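Long-range contacts in putative p22 protein (Leishmania major, PDB 1YQF), which is of unknown function but belongs to the MAM33 mitochondrial glycoprotein family, is a homologue of human p32, and forms a trimer whose subunits each contain an antiparallel sheet: residues E74-R79 / V96-K101; C63-T68 / Y80-D85. All coordinates share one frame; numbering follows the deposited sequence.

Contact 1: E74-R79 / V96-K101; sequences EDLVVR and VYITQK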
loop_
_atom_site.group_PDB
_atom_site.type_symbol
_atom_site.label_atom_id
_atom_site.label_comp_id
_atom_site.label_asym_id
_atom_site.label_seq_id
_atom_site.Cartn_x
_atom_site.Cartn_y
_atom_site.Cartn_z
ATOM N N GLU A 74 22.854 -18.536 -14.347
ATOM C CA GLU A 74 21.816 -17.649 -13.827
ATOM C C GLU A 74 21.869 -17.598 -12.300
ATOM O O GLU A 74 22.106 -18.611 -11.653
ATOM C CB GLU A 74 20.432 -18.147 -14.256
ATOM C CG GLU A 74 20.215 -18.229 -15.760
ATOM C CD GLU A 74 18.969 -19.011 -16.134
ATOM O OE1 GLU A 74 18.264 -19.491 -15.222
ATOM O OE2 GLU A 74 18.694 -19.146 -17.344
ATOM N N ASP A 75 21.640 -16.418 -11.733
ATOM C CA ASP A 75 21.510 -16.264 -10.286
ATOM C C ASP A 75 20.033 -16.300 -9.906
ATOM O O ASP A 75 19.286 -15.381 -10.226
ATOM C CB ASP A 75 22.137 -14.947 -9.829
ATOM C CG ASP A 75 23.635 -14.910 -10.049
ATOM O OD1 ASP A 75 24.323 -15.944 -10.213
ATOM O OD2 ASP A 75 24.210 -13.799 -10.066
ATOM N N LEU A 76 19.619 -17.370 -9.232
ATOM C CA LEU A 76 18.228 -17.529 -8.812
ATOM C C LEU A 76 18.036 -17.093 -7.362
ATOM O O LEU A 76 18.879 -17.354 -6.509
ATOM C CB LEU A 76 17.767 -18.977 -8.978
ATOM C CG LEU A 76 18.007 -19.636 -10.341
ATOM C CD1 LEU A 76 17.585 -21.097 -10.293
ATOM C CD2 LEU A 76 17.264 -18.910 -11.444
ATOM N N VAL A 77 16.921 -16.418 -7.097
ATOM C CA VAL A 77 16.545 -16.036 -5.740
ATOM C C VAL A 77 15.046 -16.246 -5.563
ATOM O O VAL A 77 14.255 -15.734 -6.341
ATOM C CB VAL A 77 16.891 -14.563 -5.440
ATOM C CG1 VAL A 77 16.438 -14.173 -4.038
ATOM C CG2 VAL A 77 18.391 -14.313 -5.590
ATOM N N VAL A 78 14.664 -17.006 -4.543
ATOM C CA VAL A 78 13.262 -17.173 -4.177
ATOM C C VAL A 78 13.068 -16.501 -2.825
ATOM O O VAL A 78 13.592 -16.960 -1.815
ATOM C CB VAL A 78 12.860 -18.653 -4.089
ATOM C CG1 VAL A 78 11.391 -18.787 -3.691
ATOM C CG2 VAL A 78 13.122 -19.354 -5.418
ATOM N N ARG A 79 12.316 -15.409 -2.820
ATOM C CA ARG A 79 12.149 -14.581 -1.636
ATOM C C ARG A 79 10.758 -14.748 -1.049
ATOM O O ARG A 79 9.767 -14.773 -1.768
ATOM C CB ARG A 79 12.391 -13.118 -2.004
ATOM C CG ARG A 79 12.129 -12.130 -0.879
ATOM C CD ARG A 79 12.626 -10.738 -1.190
ATOM N NE ARG A 79 14.081 -10.687 -1.338
ATOM C CZ ARG A 79 14.749 -9.679 -1.891
ATOM N NH1 ARG A 79 14.101 -8.626 -2.359
ATOM N NH2 ARG A 79 16.074 -9.718 -1.978
ATOM N N VAL A 96 10.154 -14.901 -7.229
ATOM C CA VAL A 96 11.259 -15.617 -7.853
ATOM C C VAL A 96 12.017 -14.669 -8.774
ATOM O O VAL A 96 11.437 -14.098 -9.684
ATOM C CB VAL A 96 10.751 -16.820 -8.676
ATOM C CG1 VAL A 96 11.913 -17.605 -9.266
ATOM C CG2 VAL A 96 9.887 -17.730 -7.819
ATOM N N TYR A 97 13.314 -14.512 -8.539
ATOM C CA TYR A 97 14.154 -13.661 -9.370
ATOM C C TYR A 97 15.150 -14.508 -10.154
ATOM O O TYR A 97 15.813 -15.378 -9.599
ATOM C CB TYR A 97 14.890 -12.628 -8.515
ATOM C CG TYR A 97 13.970 -11.777 -7.667
ATOM C CD1 TYR A 97 13.553 -12.213 -6.411
ATOM C CD2 TYR A 97 13.513 -10.542 -8.117
ATOM C CE1 TYR A 97 12.700 -11.440 -5.624
ATOM C CE2 TYR A 97 12.660 -9.762 -7.336
ATOM C CZ TYR A 97 12.261 -10.220 -6.089
ATOM O OH TYR A 97 11.429 -9.461 -5.300
ATOM N N ILE A 98 15.241 -14.250 -11.452
ATOM C CA ILE A 98 16.187 -14.935 -12.326
ATOM C C ILE A 98 17.037 -13.851 -12.971
ATOM O O ILE A 98 16.553 -13.102 -13.811
ATOM C CB ILE A 98 15.440 -15.769 -13.398
ATOM C CG1 ILE A 98 14.492 -16.767 -12.726
ATOM C CG2 ILE A 98 16.433 -16.502 -14.298
ATOM C CD1 ILE A 98 13.727 -17.657 -13.687
ATOM N N THR A 99 18.298 -13.763 -12.562
ATOM C CA THR A 99 19.195 -12.718 -13.036
ATOM C C THR A 99 20.235 -13.280 -14.005
ATOM O O THR A 99 20.955 -14.224 -13.684
ATOM C CB THR A 99 19.888 -12.040 -11.837
ATOM O OG1 THR A 99 18.922 -11.306 -11.073
ATOM C CG2 THR A 99 20.894 -10.979 -12.302
ATOM N N GLN A 100 20.306 -12.685 -15.189
ATOM C CA GLN A 100 21.274 -13.072 -16.207
ATOM C C GLN A 100 22.643 -12.478 -15.894
ATOM O O GLN A 100 22.781 -11.654 -14.989
ATOM C CB GLN A 100 20.816 -12.596 -17.589
ATOM C CG GLN A 100 19.444 -13.113 -18.035
ATOM C CD GLN A 100 19.402 -14.617 -18.280
ATOM O OE1 GLN A 100 20.437 -15.264 -18.413
ATOM N NE2 GLN A 100 18.199 -15.170 -18.343
ATOM N N LYS A 101 23.650 -12.905 -16.650
ATOM C CA LYS A 101 25.018 -12.405 -16.502
ATOM C C LYS A 101 25.086 -10.883 -16.688
ATOM O O LYS A 101 25.772 -10.187 -15.934
ATOM C CB LYS A 101 25.941 -13.114 -17.504
ATOM C CG LYS A 101 27.411 -12.705 -17.430
ATOM C CD LYS A 101 28.342 -13.798 -17.962
ATOM C CE LYS A 101 28.106 -14.106 -19.441
ATOM N NZ LYS A 101 28.361 -12.938 -20.327
HETATM O O HOH W 1 16.754 -17.590 -18.471
HETATM O O HOH W 2 18.217 -13.118 -9.161
#

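Contact 2: C63-T68 / Y80-D85; sequences CTFDLT and YSTNQD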
loop_
_atom_site.group_PDB
_atom_site.type_symbol
_atom_site.label_atom_id
_atom_site.label_comp_id
_atom_site.label_asym_id
_atom_site.label_seq_id
_atom_site.Cartn_x
_atom_site.Cartn_y
_atom_site.Cartn_z
ATOM N N CYS A 63 11.796 -10.909 9.028
ATOM C CA CYS A 63 11.111 -12.159 8.717
ATOM C C CYS A 63 11.186 -12.470 7.221
ATOM O O CYS A 63 10.422 -13.281 6.711
ATOM C CB CYS A 63 9.658 -12.080 9.180
ATOM S SG CYS A 63 9.504 -12.375 10.949
ATOM N N THR A 64 12.119 -11.822 6.528
ATOM C CA THR A 64 12.339 -12.044 5.107
ATOM C C THR A 64 13.470 -13.046 4.912
ATOM O O THR A 64 14.505 -12.957 5.567
ATOM C CB THR A 64 12.705 -10.728 4.420
ATOM O OG1 THR A 64 11.690 -9.750 4.675
ATOM C CG2 THR A 64 12.701 -10.882 2.906
ATOM N N PHE A 65 13.268 -13.991 4.003
ATOM C CA PHE A 65 14.266 -15.009 3.704
ATOM C C PHE A 65 14.451 -15.155 2.201
ATOM O O PHE A 65 13.502 -15.049 1.432
ATOM C CB PHE A 65 13.854 -16.355 4.300
ATOM C CG PHE A 65 13.762 -16.355 5.798
ATOM C CD1 PHE A 65 12.604 -15.928 6.435
ATOM C CD2 PHE A 65 14.830 -16.791 6.574
ATOM C CE1 PHE A 65 12.511 -15.929 7.829
ATOM C CE2 PHE A 65 14.746 -16.800 7.969
ATOM C CZ PHE A 65 13.585 -16.367 8.596
ATOM N N ASP A 66 15.691 -15.402 1.801
ATOM C CA ASP A 66 16.048 -15.618 0.411
ATOM C C ASP A 66 16.620 -17.017 0.260
ATOM O O ASP A 66 17.533 -17.399 0.987
ATOM C CB ASP A 66 17.108 -14.606 -0.024
ATOM C CG ASP A 66 16.525 -13.254 -0.354
ATOM O OD1 ASP A 66 15.341 -13.007 -0.038
ATOM O OD2 ASP A 66 17.191 -12.370 -0.931
ATOM N N LEU A 67 16.078 -17.773 -0.686
ATOM C CA LEU A 67 16.671 -19.034 -1.104
ATOM C C LEU A 67 17.485 -18.730 -2.347
ATOM O O LEU A 67 16.929 -18.309 -3.355
ATOM C CB LEU A 67 15.583 -20.049 -1.429
ATOM C CG LEU A 67 14.827 -20.600 -0.223
ATOM C CD1 LEU A 67 13.541 -21.279 -0.662
ATOM C CD2 LEU A 67 15.710 -21.570 0.534
ATOM N N THR A 68 18.798 -18.931 -2.275
ATOM C CA THR A 68 19.694 -18.634 -3.392
ATOM C C THR A 68 20.334 -19.893 -3.963
ATOM O O THR A 68 20.620 -20.840 -3.238
ATOM C CB THR A 68 20.802 -17.662 -2.952
ATOM O OG1 THR A 68 21.583 -18.250 -1.898
ATOM C CG2 THR A 68 20.216 -16.398 -2.335
ATOM N N TYR A 80 10.695 -14.855 0.270
ATOM C CA TYR A 80 9.425 -14.961 0.977
ATOM C C TYR A 80 9.533 -14.380 2.372
ATOM O O TYR A 80 10.628 -14.139 2.876
ATOM C CB TYR A 80 8.986 -16.419 1.076
ATOM C CG TYR A 80 9.949 -17.292 1.844
ATOM C CD1 TYR A 80 11.131 -17.730 1.261
ATOM C CD2 TYR A 80 9.678 -17.681 3.155
ATOM C CE1 TYR A 80 12.023 -18.529 1.960
ATOM C CE2 TYR A 80 10.564 -18.485 3.861
ATOM C CZ TYR A 80 11.734 -18.905 3.257
ATOM O OH TYR A 80 12.623 -19.697 3.946
ATOM N N SER A 81 8.377 -14.176 2.989
ATOM C CA SER A 81 8.287 -13.682 4.353
ATOM C C SER A 81 7.531 -14.711 5.182
ATOM O O SER A 81 6.595 -15.348 4.688
ATOM C CB SER A 81 7.558 -12.334 4.383
ATOM O OG SER A 81 7.400 -11.861 5.712
ATOM N N THR A 82 7.932 -14.873 6.440
ATOM C CA THR A 82 7.244 -15.786 7.354
ATOM C C THR A 82 6.146 -15.052 8.125
ATOM O O THR A 82 5.496 -15.636 8.989
ATOM C CB THR A 82 8.238 -16.434 8.330
ATOM O OG1 THR A 82 8.872 -15.422 9.136
ATOM C CG2 THR A 82 9.381 -17.099 7.582
ATOM N N ASN A 83 5.960 -13.771 7.813
ATOM C CA ASN A 83 4.839 -12.998 8.340
ATOM C C ASN A 83 3.561 -13.409 7.635
ATOM O O ASN A 83 3.566 -13.721 6.439
ATOM C CB ASN A 83 5.059 -11.491 8.148
ATOM C CG ASN A 83 5.850 -10.863 9.280
ATOM O OD1 ASN A 83 5.719 -11.263 10.438
ATOM N ND2 ASN A 83 6.673 -9.868 8.950
ATOM N N GLN A 84 2.467 -13.395 8.385
ATOM C CA GLN A 84 1.161 -13.770 7.858
ATOM C C GLN A 84 0.199 -12.591 7.969
ATOM O O GLN A 84 0.244 -11.821 8.940
ATOM C CB GLN A 84 0.607 -14.988 8.603
ATOM C CG GLN A 84 0.536 -14.823 10.110
ATOM C CD GLN A 84 0.625 -16.142 10.859
ATOM O OE1 GLN A 84 -0.013 -17.126 10.475
ATOM N NE2 GLN A 84 1.409 -16.162 11.936
ATOM N N ASP A 85 -0.658 -12.453 6.957
ATOM C CA ASP A 85 -1.656 -11.390 6.917
ATOM C C ASP A 85 -2.839 -11.786 7.801
ATOM O O ASP A 85 -3.229 -12.958 7.830
ATOM C CB ASP A 85 -2.111 -11.173 5.469
ATOM C CG ASP A 85 -2.675 -9.777 5.223
ATOM O OD1 ASP A 85 -2.859 -8.933 6.129
ATOM O OD2 ASP A 85 -2.985 -9.464 4.052
#

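Contact 1: E74-R79 / V96-K101
V77 and Y97 form a hydrogen-bonded pair in the antiparallel beta hairpin of strands 74-81 and 92-99, whose short segments run at 167° to each other. Y97 N reaches V77 O at 2.7 Å, and V77 N returns a bond to Y97 O; two residues on, D75 and T99 repeat the reciprocal pattern. In the non-hydrogen-bonded pair between them, L76 and I98 lie alongside on the other face, with L76 CD2 3.7 Å from I98 CG1.

On the V77 face, the Y97 ring receives V77 O and R79 CB near its plane, at the edge. With CG anti to its carbonyl carbon (chi1 -56°), Y97 extends along the hairpin toward R79, bringing Y97 CE1 4.0 Å from R79 CB; guanidinium and ring planes are 51° apart. Two waters complete the contact: one joins D75 O to T99 OG1, which also bonds T105, and the other donates to E74 OE2 at 2.7 Å and accepts from Q100 NE2 at 2.8 Å. Further out, helix 156-168 packs on V96 and I98, E74 OE1 is held by a salt bridge to R169, and R79 NE by one to D66 OD1.

Contact 2: C63-T68 / Y80-D85
The carbonyl oxygen C63 O is gripped by T82 and S81 where strand 64-71 meets the end of strand 74-81. T82 N donates to C63 O at 3.0 Å, in the carbonyl plane, and S81 OG adds a weak bond to the same oxygen; S81 CA supplies a CA-H...O contact as well. The S81 hydroxyl oxygen does a second job: it accepts from N83 N at 3.2 Å, which closes an ST turn and bends the chain out of the strand. S81 OG stands anti to its own backbone N, the placing that lets one oxygen serve both. At the turn, N83 bonds through its amide to the backbone of L145 and T147 of the third subunit.

One step into the antiparallel hairpin, F65 and Y80 form a hydrogen-bonded pair. F65 N meets Y80 O at 2.9 Å, with a C=O...donor angle of 171°, and Y80 N answers to F65 O. Their side chains share a face of the sheet. Y80 CG sits between its backbone N and carbonyl carbon (chi1 62°), a torsion that lays the ring across F65, so that F65 CB lies over its face, 3.9 Å from the ring centroid: a CH-pi contact. The two rings are nearly parallel, at 20°, but slid apart until they barely overlap. T82 CG2 approaches the CD1-CE1 side of the phenyl ring obliquely, 3.4 Å from F65 CE1. Y80 OH is buried with no polar partner in the model.

Helix 173-202 packs on this aromatic face, with Y182 edge-to-face against F65 and also touching Y80, while strand 55-58 pairs with strand 64-71 along the edge away from strand 74-81.

How the contacts relate
From the N terminus, the chain passes through 63-68, reverses into strand 74-81, and then returns along 92-99. Contact 2 closes the earlier of the two hairpins, between 63-68 and 80-85, with 11 residues between its segments; contact 1 closes the later, between 74-79 and 96-101, with 16. Because 74-79 lies inside the loop closed by contact 2 and 96-101 beyond it, the two closures cross instead of nesting. Strand 74-81 serves both contacts, whose centres are 16 Å apart, and so ties three consecutive strands of the sheet together. They also meet directly: V78 O lies 2.8 Å from L67 N, a probable hydrogen bond, and V77 CG1 packs against D66 OD2.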